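Transcriptional regulator, TetR family (Cytophaga hutchinsonii, PDB 3EUP) is a TetR-family transcriptional regulator that probably binds operator DNA through a helix-turn-helix domain and controls transcription as a dimer. Local coordinates at residues Ser19-Phe24 / Ile60-Tyr65; Thr35-Ala40 / Ser47-Phe52; Met94-Asp99 / Tyr187-Leu192; Pro109-Thr114 / Gly171-His176; Glu130-Trp135 / Ser164-Val169. All coordinates share one frame; numbering follows the deposited sequence.

Contact 1: Ser19-Phe24 / Ile60-Tyr65; sequences STAPVF and IAAFDY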
# COMPACT_ATOMS: atom_id res chain seq x y z
N SER A 19 6.76 19.12 -13.00
CA SER A 19 6.46 20.02 -11.90
C SER A 19 5.33 19.50 -11.06
O SER A 19 5.29 19.75 -9.84
CB SER A 19 6.00 21.38 -12.43
OG SER A 19 7.05 21.99 -13.12
N THR A 20 4.36 18.85 -11.70
CA THR A 20 3.16 18.49 -10.98
C THR A 20 3.15 17.06 -10.50
O THR A 20 2.33 16.75 -9.66
CB THR A 20 1.88 18.70 -11.81
OG1 THR A 20 1.88 17.82 -12.94
CG2 THR A 20 1.78 20.19 -12.26
N ALA A 21 4.03 16.22 -11.03
CA ALA A 21 4.09 14.79 -10.63
C ALA A 21 4.30 14.58 -9.11
O ALA A 21 3.72 13.64 -8.53
CB ALA A 21 5.15 14.03 -11.43
N PRO A 22 5.13 15.41 -8.46
CA PRO A 22 5.28 15.27 -6.99
C PRO A 22 4.01 15.66 -6.23
O PRO A 22 3.73 15.11 -5.16
CB PRO A 22 6.40 16.27 -6.66
CG PRO A 22 7.11 16.47 -7.93
CD PRO A 22 6.10 16.35 -9.01
N VAL A 23 3.23 16.60 -6.78
CA VAL A 23 1.98 16.98 -6.14
C VAL A 23 0.98 15.84 -6.33
O VAL A 23 0.28 15.47 -5.37
CB VAL A 23 1.36 18.27 -6.73
CG1 VAL A 23 0.16 18.67 -5.93
CG2 VAL A 23 2.39 19.44 -6.76
N PHE A 24 0.84 15.29 -7.53
CA PHE A 24 -0.12 14.19 -7.66
C PHE A 24 0.28 13.01 -6.78
O PHE A 24 -0.57 12.36 -6.19
CB PHE A 24 -0.30 13.70 -9.09
CG PHE A 24 -1.13 14.61 -9.93
CD1 PHE A 24 -2.52 14.72 -9.72
CD2 PHE A 24 -0.54 15.40 -10.88
CE1 PHE A 24 -3.30 15.58 -10.50
CE2 PHE A 24 -1.31 16.29 -11.67
CZ PHE A 24 -2.68 16.37 -11.48
N ILE A 60 -2.67 11.13 -15.25
CA ILE A 60 -2.22 9.95 -15.97
C ILE A 60 -0.77 10.08 -16.44
O ILE A 60 0.02 9.17 -16.24
CB ILE A 60 -3.16 9.60 -17.12
CG1 ILE A 60 -4.54 9.14 -16.56
CG2 ILE A 60 -2.47 8.54 -18.08
CD1 ILE A 60 -5.60 9.05 -17.64
N ALA A 61 -0.43 11.22 -17.05
CA ALA A 61 0.93 11.51 -17.45
C ALA A 61 1.87 11.55 -16.23
O ALA A 61 3.00 11.03 -16.30
CB ALA A 61 0.99 12.88 -18.23
N ALA A 62 1.41 12.15 -15.14
CA ALA A 62 2.19 12.14 -13.87
C ALA A 62 2.51 10.73 -13.42
O ALA A 62 3.63 10.47 -13.03
CB ALA A 62 1.47 12.89 -12.73
N PHE A 63 1.52 9.84 -13.46
CA PHE A 63 1.76 8.47 -13.07
C PHE A 63 2.80 7.84 -13.98
O PHE A 63 3.77 7.23 -13.51
CB PHE A 63 0.48 7.61 -13.08
CG PHE A 63 0.75 6.17 -12.83
CD1 PHE A 63 0.93 5.72 -11.54
CD2 PHE A 63 0.98 5.29 -13.88
CE1 PHE A 63 1.26 4.39 -11.26
CE2 PHE A 63 1.33 3.94 -13.62
CZ PHE A 63 1.45 3.49 -12.32
N ASP A 64 2.64 7.99 -15.30
CA ASP A 64 3.65 7.45 -16.23
C ASP A 64 5.04 7.99 -15.94
O ASP A 64 6.00 7.24 -15.98
CB ASP A 64 3.26 7.71 -17.68
CG ASP A 64 2.07 6.86 -18.14
OD1 ASP A 64 1.73 5.86 -17.46
OD2 ASP A 64 1.44 7.20 -19.17
N TYR A 65 5.16 9.26 -15.59
CA TYR A 65 6.49 9.82 -15.26
C TYR A 65 7.06 9.30 -13.91
O TYR A 65 8.22 8.92 -13.81
CB TYR A 65 6.44 11.35 -15.25
CG TYR A 65 7.69 12.03 -14.76
CD1 TYR A 65 8.64 12.51 -15.65
CD2 TYR A 65 7.90 12.26 -13.40
CE1 TYR A 65 9.76 13.16 -15.22
CE2 TYR A 65 9.07 12.91 -12.94
CZ TYR A 65 9.97 13.37 -13.87
OH TYR A 65 11.12 14.02 -13.49
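With CG anti to the carbonyl carbon, beside the backbone N (chi1 -76°), F24 brings the CD2 side of its ring against the methyl of A62. Y65 does the reverse: its CG lies anti to the backbone N (chi1 172°), and the ring swings across to reach A21. The two aromatic residues thus come from different helices and flank a pair of alanines. F24 CD2 stands 3.7 Å from A62 CB, and Y65 CD2 is 3.8 Å from A21 CB; both methyls meet their ring obliquely. Between them the backbones come close, with A21 CA and A62 CA only 4.6 Å apart and the methyl of A62 resting 3.9 Å from A21 CA. The two methyls themselves are 4.1 Å apart, CB to CB. Such small side chains allow the axes of the two segments to approach to 8.8 Å while crossing almost perpendicularly, at -92°.

No hydrogen bond spans the contact, so it is held by apolar packing alone. P22, which has no N-H to give, follows A21 at a kink in helix 10-31, where the bond from V23 N to T20 O is weak. The side chain of F24 also touches V58 and L37, while Y65 packs back on Q14, I17 and E18. On the same turn of helix 55-78, D64 forms a salt bridge with K127. This crossing joins helix 10-31 of the TetR DNA-binding domain to the long helix 55-78, which, as in relatives, links the helix-turn-helix unit to the C-terminal domain.

Contact 2: Thr35-Ala40 / Ser47-Phe52; sequences TDLTEA and SIYGNF
Just past S47, I48 sends its CD1 methyl into the flank of helix 34-41, where it lies 3.8 Å from L37 CB and packs equally against the backbone there. The same methyl is 4.0 Å from T38 CG2, and the side chains of T38 and I48 cross at about a right angle. With CG1 of I48 anti to its carbonyl carbon (chi1 -68°), the longer branch leads out to L37 and T38. The other branch turns back: I48 CG2 sits over the centre of the Y49 ring, 3.8 Å above its plane.

Y49 comes next, at the point where the chain leaves helical geometry, and its ring reaches past I48 so that OH lies 3.6 Å from L37 CD1. L37 therefore has I48 against its base and Y49 at one branch tip. After G50 the chain folds back on itself. N51 ND2 donates to S47 O over 2.8 Å at a fairly bent 143°, and the N51 amide is also bonded to the backbone of S7 and S9, tying this turn to the N-terminal region. I48 O accepts from both N51 N and F52 N, and it lies in plane at the edge of the F52 ring. F52 makes no contact with 35-40; its ring is buried beside I16, V58 and A61. No hydrogen bond joins the two segments; the grip is apolar. Helices 34-41 and 45-48, packed together across a short connection, form the helix-turn-helix of the TetR DNA-binding domain, in which the second helix is, as in relatives, probably the one that reads the operator.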
# COMPACT_ATOMS: atom_id res chain seq x y z
N THR A 35 -5.21 25.32 -8.25
CA THR A 35 -4.22 26.25 -7.71
C THR A 35 -2.96 25.51 -7.24
O THR A 35 -1.88 26.08 -7.21
CB THR A 35 -4.78 27.11 -6.59
OG1 THR A 35 -4.92 26.31 -5.42
CG2 THR A 35 -6.12 27.65 -6.97
N ASP A 36 -3.09 24.24 -6.89
CA ASP A 36 -1.91 23.40 -6.65
C ASP A 36 -1.11 23.35 -7.96
O ASP A 36 0.10 23.47 -7.94
CB ASP A 36 -2.29 21.96 -6.23
CG ASP A 36 -2.96 21.88 -4.86
OD1 ASP A 36 -2.57 22.65 -3.93
OD2 ASP A 36 -3.86 21.02 -4.70
N LEU A 37 -1.80 23.19 -9.10
CA LEU A 37 -1.12 23.01 -10.39
C LEU A 37 -0.47 24.29 -10.93
O LEU A 37 0.67 24.26 -11.41
CB LEU A 37 -2.10 22.45 -11.44
CG LEU A 37 -2.69 21.05 -11.25
CD1 LEU A 37 -3.51 20.65 -12.50
CD2 LEU A 37 -1.59 20.04 -10.96
N THR A 38 -1.21 25.41 -10.86
CA THR A 38 -0.70 26.69 -11.27
C THR A 38 0.42 27.16 -10.33
O THR A 38 1.34 27.80 -10.78
CB THR A 38 -1.80 27.78 -11.40
OG1 THR A 38 -2.40 28.02 -10.12
CG2 THR A 38 -2.88 27.36 -12.37
N GLU A 39 0.35 26.84 -9.03
CA GLU A 39 1.46 27.17 -8.13
C GLU A 39 2.69 26.33 -8.44
O GLU A 39 3.79 26.85 -8.52
CB GLU A 39 1.13 26.98 -6.65
CG GLU A 39 0.18 28.02 -6.05
CD GLU A 39 -0.05 27.78 -4.53
OE1 GLU A 39 0.64 26.89 -3.94
OE2 GLU A 39 -0.89 28.50 -3.93
N ALA A 40 2.51 25.03 -8.62
CA ALA A 40 3.62 24.10 -8.92
C ALA A 40 4.34 24.44 -10.24
O ALA A 40 5.56 24.36 -10.31
CB ALA A 40 3.12 22.66 -8.95
N SER A 47 -2.23 27.90 -19.96
CA SER A 47 -1.07 27.16 -20.42
C SER A 47 -1.19 25.68 -20.09
O SER A 47 -0.92 24.83 -20.93
CB SER A 47 0.22 27.70 -19.82
OG SER A 47 0.37 29.05 -20.17
N ILE A 48 -1.59 25.36 -18.87
CA ILE A 48 -1.73 23.97 -18.47
C ILE A 48 -2.75 23.26 -19.39
O ILE A 48 -2.44 22.25 -20.03
CB ILE A 48 -2.16 23.88 -17.02
CG1 ILE A 48 -1.03 24.36 -16.10
CG2 ILE A 48 -2.56 22.45 -16.68
CD1 ILE A 48 -1.43 24.47 -14.64
N TYR A 49 -3.94 23.82 -19.52
CA TYR A 49 -4.98 23.12 -20.27
C TYR A 49 -4.93 23.38 -21.77
O TYR A 49 -5.80 22.95 -22.50
CB TYR A 49 -6.36 23.31 -19.62
CG TYR A 49 -6.41 22.61 -18.26
CD1 TYR A 49 -5.99 21.27 -18.10
CD2 TYR A 49 -6.85 23.28 -17.12
CE1 TYR A 49 -6.02 20.62 -16.84
CE2 TYR A 49 -6.88 22.65 -15.86
CZ TYR A 49 -6.47 21.33 -15.72
OH TYR A 49 -6.51 20.74 -14.47
N GLY A 50 -3.87 24.03 -22.23
CA GLY A 50 -3.52 24.06 -23.64
C GLY A 50 -2.59 22.92 -24.01
O GLY A 50 -2.32 22.70 -25.18
N ASN A 51 -2.06 22.21 -23.01
CA ASN A 51 -1.23 21.03 -23.23
C ASN A 51 -1.92 19.72 -22.84
O ASN A 51 -1.54 18.65 -23.29
CB ASN A 51 0.07 21.16 -22.44
CG ASN A 51 0.97 22.18 -23.01
OD1 ASN A 51 1.69 21.91 -23.98
ND2 ASN A 51 0.91 23.39 -22.47
N PHE A 52 -2.93 19.83 -21.99
CA PHE A 52 -3.66 18.68 -21.51
C PHE A 52 -5.15 18.94 -21.58
O PHE A 52 -5.61 20.04 -21.26
CB PHE A 52 -3.30 18.42 -20.05
CG PHE A 52 -1.92 17.95 -19.85
CD1 PHE A 52 -1.62 16.59 -19.94
CD2 PHE A 52 -0.90 18.85 -19.57
CE1 PHE A 52 -0.34 16.14 -19.72
CE2 PHE A 52 0.40 18.41 -19.38
CZ PHE A 52 0.68 17.05 -19.45

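Contact 3: Met94-Asp99 / Tyr187-Leu192; sequences MYNDAD and YVFESL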
# COMPACT_ATOMS: atom_id res chain seq x y z
N MET A 94 17.44 1.12 -3.50
CA MET A 94 16.64 2.06 -4.26
C MET A 94 15.73 2.90 -3.35
O MET A 94 15.61 4.12 -3.56
CB MET A 94 15.86 1.33 -5.33
CG MET A 94 15.08 2.24 -6.26
SD MET A 94 14.15 1.28 -7.52
CE MET A 94 15.01 -0.36 -7.52
N TYR A 95 15.10 2.27 -2.35
CA TYR A 95 14.12 2.98 -1.52
C TYR A 95 14.76 3.71 -0.34
O TYR A 95 14.28 4.77 0.05
CB TYR A 95 13.02 2.04 -0.99
CG TYR A 95 11.95 2.76 -0.15
CD1 TYR A 95 11.00 3.56 -0.76
CD2 TYR A 95 11.93 2.66 1.23
CE1 TYR A 95 10.02 4.22 -0.02
CE2 TYR A 95 10.99 3.34 2.00
CZ TYR A 95 10.04 4.10 1.37
OH TYR A 95 9.08 4.76 2.08
N ASN A 96 15.81 3.15 0.26
CA ASN A 96 16.41 3.75 1.45
C ASN A 96 17.60 4.70 1.23
O ASN A 96 17.90 5.49 2.12
CB ASN A 96 16.87 2.66 2.44
CG ASN A 96 15.72 1.73 2.89
OD1 ASN A 96 15.68 0.51 2.56
ND2 ASN A 96 14.81 2.30 3.66
N ASP A 97 18.32 4.60 0.11
CA ASP A 97 19.57 5.39 -0.05
C ASP A 97 19.28 6.87 -0.15
O ASP A 97 18.22 7.25 -0.63
CB ASP A 97 20.40 4.95 -1.27
CG ASP A 97 21.17 3.63 -1.06
OD1 ASP A 97 21.19 3.08 0.07
OD2 ASP A 97 21.76 3.13 -2.03
N ALA A 98 20.24 7.71 0.29
CA ALA A 98 20.09 9.16 0.20
C ALA A 98 18.72 9.59 0.73
O ALA A 98 18.03 10.47 0.17
CB ALA A 98 20.30 9.63 -1.25
N ASP A 99 18.31 8.90 1.80
CA ASP A 99 17.04 9.12 2.46
C ASP A 99 15.82 9.12 1.54
O ASP A 99 14.95 9.95 1.67
CB ASP A 99 17.12 10.43 3.24
CG ASP A 99 16.05 10.55 4.29
OD1 ASP A 99 15.39 9.53 4.66
OD2 ASP A 99 15.86 11.69 4.73
N TYR A 187 13.46 -4.86 8.45
CA TYR A 187 13.14 -6.28 8.70
C TYR A 187 12.48 -6.95 7.48
O TYR A 187 12.78 -8.10 7.17
CB TYR A 187 12.22 -6.47 9.91
CG TYR A 187 12.86 -6.16 11.22
CD1 TYR A 187 13.88 -6.97 11.76
CD2 TYR A 187 12.43 -5.08 11.97
CE1 TYR A 187 14.44 -6.68 12.99
CE2 TYR A 187 12.98 -4.79 13.19
CZ TYR A 187 14.00 -5.58 13.69
OH TYR A 187 14.54 -5.28 14.91
N VAL A 188 11.69 -6.20 6.73
CA VAL A 188 11.02 -6.78 5.55
C VAL A 188 12.01 -6.98 4.39
O VAL A 188 11.96 -8.00 3.64
CB VAL A 188 9.83 -5.90 5.15
CG1 VAL A 188 9.03 -6.54 3.95
CG2 VAL A 188 8.93 -5.67 6.40
N PHE A 189 12.90 -6.02 4.21
CA PHE A 189 13.94 -6.16 3.19
C PHE A 189 14.83 -7.35 3.53
O PHE A 189 15.34 -8.04 2.61
CB PHE A 189 14.73 -4.85 3.05
CG PHE A 189 13.97 -3.79 2.32
CD1 PHE A 189 13.64 -3.99 0.98
CD2 PHE A 189 13.56 -2.62 2.92
CE1 PHE A 189 12.91 -3.05 0.28
CE2 PHE A 189 12.85 -1.68 2.22
CZ PHE A 189 12.52 -1.90 0.86
N GLU A 190 15.03 -7.58 4.82
CA GLU A 190 15.77 -8.75 5.26
C GLU A 190 15.04 -10.05 4.84
O GLU A 190 15.67 -11.02 4.36
CB GLU A 190 15.98 -8.69 6.79
CG GLU A 190 17.15 -9.41 7.27
CD GLU A 190 17.15 -9.58 8.80
OE1 GLU A 190 16.66 -8.66 9.53
OE2 GLU A 190 17.61 -10.68 9.25
N SER A 191 13.72 -10.09 5.00
CA SER A 191 12.97 -11.22 4.51
C SER A 191 12.98 -11.30 2.99
O SER A 191 12.88 -12.36 2.48
CB SER A 191 11.52 -11.21 5.05
OG SER A 191 11.50 -11.51 6.45
N LEU A 192 13.04 -10.20 2.25
CA LEU A 192 13.22 -10.32 0.81
C LEU A 192 14.51 -11.09 0.49
O LEU A 192 14.52 -11.99 -0.35
CB LEU A 192 13.27 -8.96 0.16
CG LEU A 192 13.39 -8.87 -1.36
CD1 LEU A 192 12.16 -9.49 -2.08
CD2 LEU A 192 13.52 -7.40 -1.69
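The 2.8 Å backbone bond from L192 N to V188 O belongs to the helical turn that presents F189 to Y95 and N96. Together with the bond from S191 N to Y187 O, it keeps that turn regular around F189. No hydrogen bond crosses between the segments, and the backbones stay well apart, with 10.3 Å between Y95 CA and F189 CA, so the contact depends on the reach of the phenyl ring. F189 CG is anti to its carbonyl carbon (chi1 -75°), and the ring extends toward the end of helix 91-96. N96 comes to meet it from the opposite direction, its amide standing nearly perpendicular to the ring, with the planes 84° apart. N96 CG is 4.5 Å from F189 CE2, which places the amide end beside that side of the ring. At the far end of the phenyl group, F189 CZ approaches Y95 CB at a looser 4.4 Å, obliquely to the ring.

Y95 thus touches F189 through its CB, while its own ring is turned elsewhere: it makes an edge-to-face stack with F103, meets the imidazole of H176 with the planes steeply inclined, and also packs on I173. N96 lies at the last turn of its helix and touches D186 of helix 182-197 as well. Beyond F189, the helix turns to the dimer partner, where S191 OG is hydrogen-bonded to S164 OG of the second subunit. The contact therefore joins a short helix of the all-helical TetR C-terminal domain to the F189 side of helix 182-197, one of the helices through which the two subunits associate.

Contact 4: Pro109-Thr114 / Gly171-His176; sequences PLLNTT and GAILIH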
# COMPACT_ATOMS: atom_id res chain seq x y z
N PRO A 109 4.59 5.43 -6.52
CA PRO A 109 3.36 5.78 -7.23
C PRO A 109 2.40 4.60 -7.44
O PRO A 109 1.19 4.79 -7.63
CB PRO A 109 3.85 6.34 -8.55
CG PRO A 109 5.24 5.81 -8.73
CD PRO A 109 5.80 5.64 -7.34
N LEU A 110 2.93 3.37 -7.43
CA LEU A 110 2.11 2.22 -7.70
C LEU A 110 1.22 1.98 -6.48
O LEU A 110 -0.01 1.83 -6.60
CB LEU A 110 3.01 1.04 -8.04
CG LEU A 110 2.46 -0.35 -8.19
CD1 LEU A 110 3.59 -1.27 -8.72
CD2 LEU A 110 1.93 -0.81 -6.84
N LEU A 111 1.85 2.03 -5.31
CA LEU A 111 1.12 1.97 -4.07
C LEU A 111 0.16 3.14 -3.98
O LEU A 111 -0.98 2.96 -3.72
CB LEU A 111 2.17 1.98 -2.97
CG LEU A 111 1.87 1.71 -1.55
CD1 LEU A 111 1.15 0.36 -1.33
CD2 LEU A 111 3.24 1.77 -0.79
N ASN A 112 0.62 4.37 -4.25
CA ASN A 112 -0.19 5.53 -4.03
C ASN A 112 -1.34 5.62 -4.99
O ASN A 112 -2.47 6.05 -4.62
CB ASN A 112 0.64 6.82 -4.14
CG ASN A 112 1.79 6.87 -3.15
OD1 ASN A 112 1.88 6.04 -2.23
ND2 ASN A 112 2.72 7.80 -3.39
N THR A 113 -1.09 5.22 -6.23
CA THR A 113 -2.15 5.28 -7.25
C THR A 113 -3.22 4.19 -7.05
O THR A 113 -4.46 4.44 -7.19
CB THR A 113 -1.56 5.29 -8.69
OG1 THR A 113 -0.82 6.50 -8.86
CG2 THR A 113 -2.62 5.18 -9.78
N THR A 114 -2.77 2.99 -6.72
CA THR A 114 -3.68 1.89 -6.55
C THR A 114 -4.71 2.20 -5.43
O THR A 114 -5.89 1.93 -5.61
CB THR A 114 -2.94 0.55 -6.16
OG1 THR A 114 -2.03 0.18 -7.20
CG2 THR A 114 -3.96 -0.61 -5.97
N GLY A 171 5.00 -3.74 0.76
CA GLY A 171 4.68 -3.86 2.17
C GLY A 171 5.73 -3.20 3.05
O GLY A 171 5.37 -2.57 4.05
N ALA A 172 7.01 -3.31 2.67
CA ALA A 172 8.10 -2.63 3.37
C ALA A 172 7.89 -1.14 3.30
O ALA A 172 7.95 -0.48 4.31
CB ALA A 172 9.53 -3.06 2.80
N ILE A 173 7.58 -0.61 2.11
CA ILE A 173 7.34 0.82 1.92
C ILE A 173 6.18 1.31 2.80
O ILE A 173 6.30 2.33 3.51
CB ILE A 173 7.17 1.20 0.43
CG1 ILE A 173 8.49 0.91 -0.37
CG2 ILE A 173 6.62 2.68 0.29
CD1 ILE A 173 8.40 1.14 -1.89
N LEU A 174 5.11 0.52 2.83
CA LEU A 174 3.92 0.85 3.61
C LEU A 174 4.22 1.01 5.09
O LEU A 174 3.79 1.98 5.71
CB LEU A 174 2.83 -0.22 3.44
CG LEU A 174 1.58 0.03 4.29
CD1 LEU A 174 0.85 1.26 3.79
CD2 LEU A 174 0.65 -1.22 4.28
N ILE A 175 4.99 0.08 5.63
CA ILE A 175 5.39 0.12 7.02
C ILE A 175 6.27 1.33 7.29
O ILE A 175 6.11 2.09 8.29
CB ILE A 175 6.10 -1.17 7.37
CG1 ILE A 175 5.09 -2.32 7.39
CG2 ILE A 175 6.85 -1.06 8.74
CD1 ILE A 175 5.72 -3.74 7.44
N HIS A 176 7.23 1.54 6.42
CA HIS A 176 8.04 2.74 6.58
C HIS A 176 7.15 4.02 6.57
O HIS A 176 7.34 4.91 7.40
CB HIS A 176 9.12 2.84 5.52
CG HIS A 176 9.80 4.15 5.52
ND1 HIS A 176 10.52 4.60 6.62
CD2 HIS A 176 9.80 5.16 4.62
CE1 HIS A 176 10.99 5.80 6.36
NE2 HIS A 176 10.58 6.16 5.15
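No aromatic ring lies between L111 and its partners I173 and L174; the flat group of note is the carbonyl of L110, reached from opposite faces by two donors of T114. The backbone T114 N donates over 3.0 Å to L110 O, and the hydroxyl T114 OG1 donates to the same L110 O over 2.7 Å, tilted 32° from the carbonyl plane. T114 is thus bound back to its own helix through both groups.

Between the helices, a single branch does most of the touching. L111 has CG anti to its backbone N (chi1 -170°), and its CD2 methyl reaches I173 CG2 at 3.7 Å. The two side chains run past one another in opposite directions. The same CD2 is 4.3 Å from L174 N and so rests against the backbone of helix 158-179.

Around this buried pair, I173 is also covered by F103 and C108. L111 packs on I115 of the second subunit, and L174 on E170 of that subunit. Helix 109-117 is thus packed among helix 55-78, which meets P109, L110 and T113, helix 122-148, which meets L110, T113 and T114, helix 158-179 at L111, and the second subunit.

Contact 5: Glu130-Trp135 / Ser164-Val169; sequences EAILSW and SMIALV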
# COMPACT_ATOMS: atom_id res chain seq x y z
N GLU A 130 -1.32 -2.85 -14.97
CA GLU A 130 -0.30 -3.06 -16.01
C GLU A 130 1.10 -2.89 -15.41
O GLU A 130 2.02 -3.67 -15.70
CB GLU A 130 -0.48 -2.10 -17.18
CG GLU A 130 -1.78 -2.23 -17.97
CD GLU A 130 -1.85 -1.22 -19.17
OE1 GLU A 130 -1.71 0.04 -18.96
OE2 GLU A 130 -1.99 -1.70 -20.33
N ALA A 131 1.29 -1.89 -14.57
CA ALA A 131 2.60 -1.65 -13.96
C ALA A 131 3.09 -2.84 -13.17
O ALA A 131 4.24 -3.25 -13.28
CB ALA A 131 2.59 -0.40 -13.06
N ILE A 132 2.19 -3.36 -12.34
CA ILE A 132 2.50 -4.44 -11.45
C ILE A 132 2.81 -5.66 -12.26
O ILE A 132 3.73 -6.39 -11.95
CB ILE A 132 1.26 -4.76 -10.54
CG1 ILE A 132 1.20 -3.82 -9.38
CG2 ILE A 132 1.23 -6.25 -10.06
CD1 ILE A 132 2.04 -4.34 -8.15
N LEU A 133 2.02 -5.92 -13.31
CA LEU A 133 2.23 -7.10 -14.12
C LEU A 133 3.52 -7.01 -14.96
O LEU A 133 4.21 -8.01 -15.12
CB LEU A 133 1.00 -7.43 -14.97
CG LEU A 133 -0.18 -7.86 -14.09
CD1 LEU A 133 -1.54 -8.04 -14.88
CD2 LEU A 133 0.20 -9.12 -13.27
N SER A 134 3.86 -5.83 -15.48
CA SER A 134 5.15 -5.65 -16.17
C SER A 134 6.36 -5.84 -15.26
O SER A 134 7.39 -6.36 -15.70
CB SER A 134 5.24 -4.27 -16.81
OG SER A 134 4.31 -4.21 -17.86
N TRP A 135 6.25 -5.35 -14.03
CA TRP A 135 7.26 -5.52 -13.02
C TRP A 135 7.40 -7.01 -12.76
O TRP A 135 8.51 -7.54 -12.85
CB TRP A 135 6.92 -4.74 -11.76
CG TRP A 135 7.91 -4.80 -10.66
CD1 TRP A 135 9.18 -5.30 -10.69
CD2 TRP A 135 7.70 -4.32 -9.33
NE1 TRP A 135 9.76 -5.17 -9.45
CE2 TRP A 135 8.87 -4.55 -8.60
CE3 TRP A 135 6.62 -3.71 -8.68
CZ2 TRP A 135 9.00 -4.20 -7.25
CZ3 TRP A 135 6.77 -3.31 -7.33
CH2 TRP A 135 7.93 -3.59 -6.64
N SER A 164 5.57 -12.49 -4.65
CA SER A 164 5.93 -12.33 -3.25
C SER A 164 6.95 -11.23 -3.01
O SER A 164 6.88 -10.54 -1.99
CB SER A 164 6.46 -13.62 -2.65
OG SER A 164 5.47 -14.63 -2.84
N MET A 165 7.88 -11.07 -3.94
CA MET A 165 8.90 -10.02 -3.91
C MET A 165 8.21 -8.67 -3.94
O MET A 165 8.52 -7.79 -3.13
CB MET A 165 9.87 -10.11 -5.14
CG MET A 165 10.90 -11.28 -5.15
SD MET A 165 11.92 -11.36 -6.69
CE MET A 165 12.70 -9.74 -6.52
N ILE A 166 7.29 -8.53 -4.89
CA ILE A 166 6.50 -7.32 -5.06
C ILE A 166 5.74 -7.00 -3.79
O ILE A 166 5.79 -5.88 -3.31
CB ILE A 166 5.57 -7.44 -6.28
CG1 ILE A 166 6.44 -7.42 -7.56
CG2 ILE A 166 4.50 -6.31 -6.28
CD1 ILE A 166 5.72 -7.75 -8.90
N ALA A 167 5.12 -8.00 -3.20
CA ALA A 167 4.42 -7.81 -1.95
C ALA A 167 5.36 -7.34 -0.87
O ALA A 167 5.02 -6.45 -0.09
CB ALA A 167 3.70 -9.11 -1.52
N LEU A 168 6.51 -7.97 -0.78
CA LEU A 168 7.44 -7.62 0.26
C LEU A 168 8.00 -6.20 0.11
O LEU A 168 8.16 -5.52 1.12
CB LEU A 168 8.58 -8.63 0.33
CG LEU A 168 8.27 -9.97 0.99
CD1 LEU A 168 9.49 -10.94 0.76
CD2 LEU A 168 7.96 -9.76 2.47
N VAL A 169 8.28 -5.77 -1.12
CA VAL A 169 8.80 -4.45 -1.34
C VAL A 169 7.73 -3.39 -1.03
O VAL A 169 7.98 -2.47 -0.26
CB VAL A 169 9.36 -4.29 -2.77
CG1 VAL A 169 9.70 -2.82 -3.07
CG2 VAL A 169 10.61 -5.20 -2.94
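I166 is the hub of this contact, lying over the indole of W135 and beside I132. Its CG1 stands 3.8 Å from the centroid of the six-membered ring of W135 and only 10° off the ring normal, a CH-pi contact almost squarely over the face. The other branch, I166 CG2, packs 3.7 Å from I132 CD1 and also lies near W135 CZ3, so I166 meets both side chains at once. At the edge of the indole, near its plane, V169 CG1 lies 4.1 Å from W135 CH2. Face and edge of the same ring are thus met by residues one turn apart on helix 158-179.

With CG anti to the backbone N (chi1 -178°), the indole of W135 reaches out from helix 122-148 to I166. The two segments cross at 122° between their directions, with axes 11.1 Å apart, a separation bridged by these large side chains. In the next shell, Y91 OH is hydrogen-bonded to W135 NE1 and would help fix the rotation of the ring. L110 touches both I132 and W135, L74 packs on the indole, and L139 and K136 add to the surroundings of I166. V169 is backed by L192. Chemically this is an interface of dispersion and CH-pi forces: all four touching residues are buried, and the one polar group of the indole is satisfied outside the two segments.

Overall arrangement
From the N terminus, contact 1 closes the first loop by bringing helix 55-78 back to helix 10-31, and contact 2 lies within that loop, both within the DNA-binding domain. The other three open only after contact 1 has closed and lie in the C-terminal domain. Contact 3 closes the longest loop, contact 4 falls within it, and contact 5 within contact 4, giving three nested closures. Contacts 4 and 5 share helix 158-179, and all three touch the second subunit. F63, on the 60-65 segment, reaches both the 109-114 and 130-135 segments, joining the two domains, whereas contacts 2 and 3 lie far apart, with centres about 35 Å from each other.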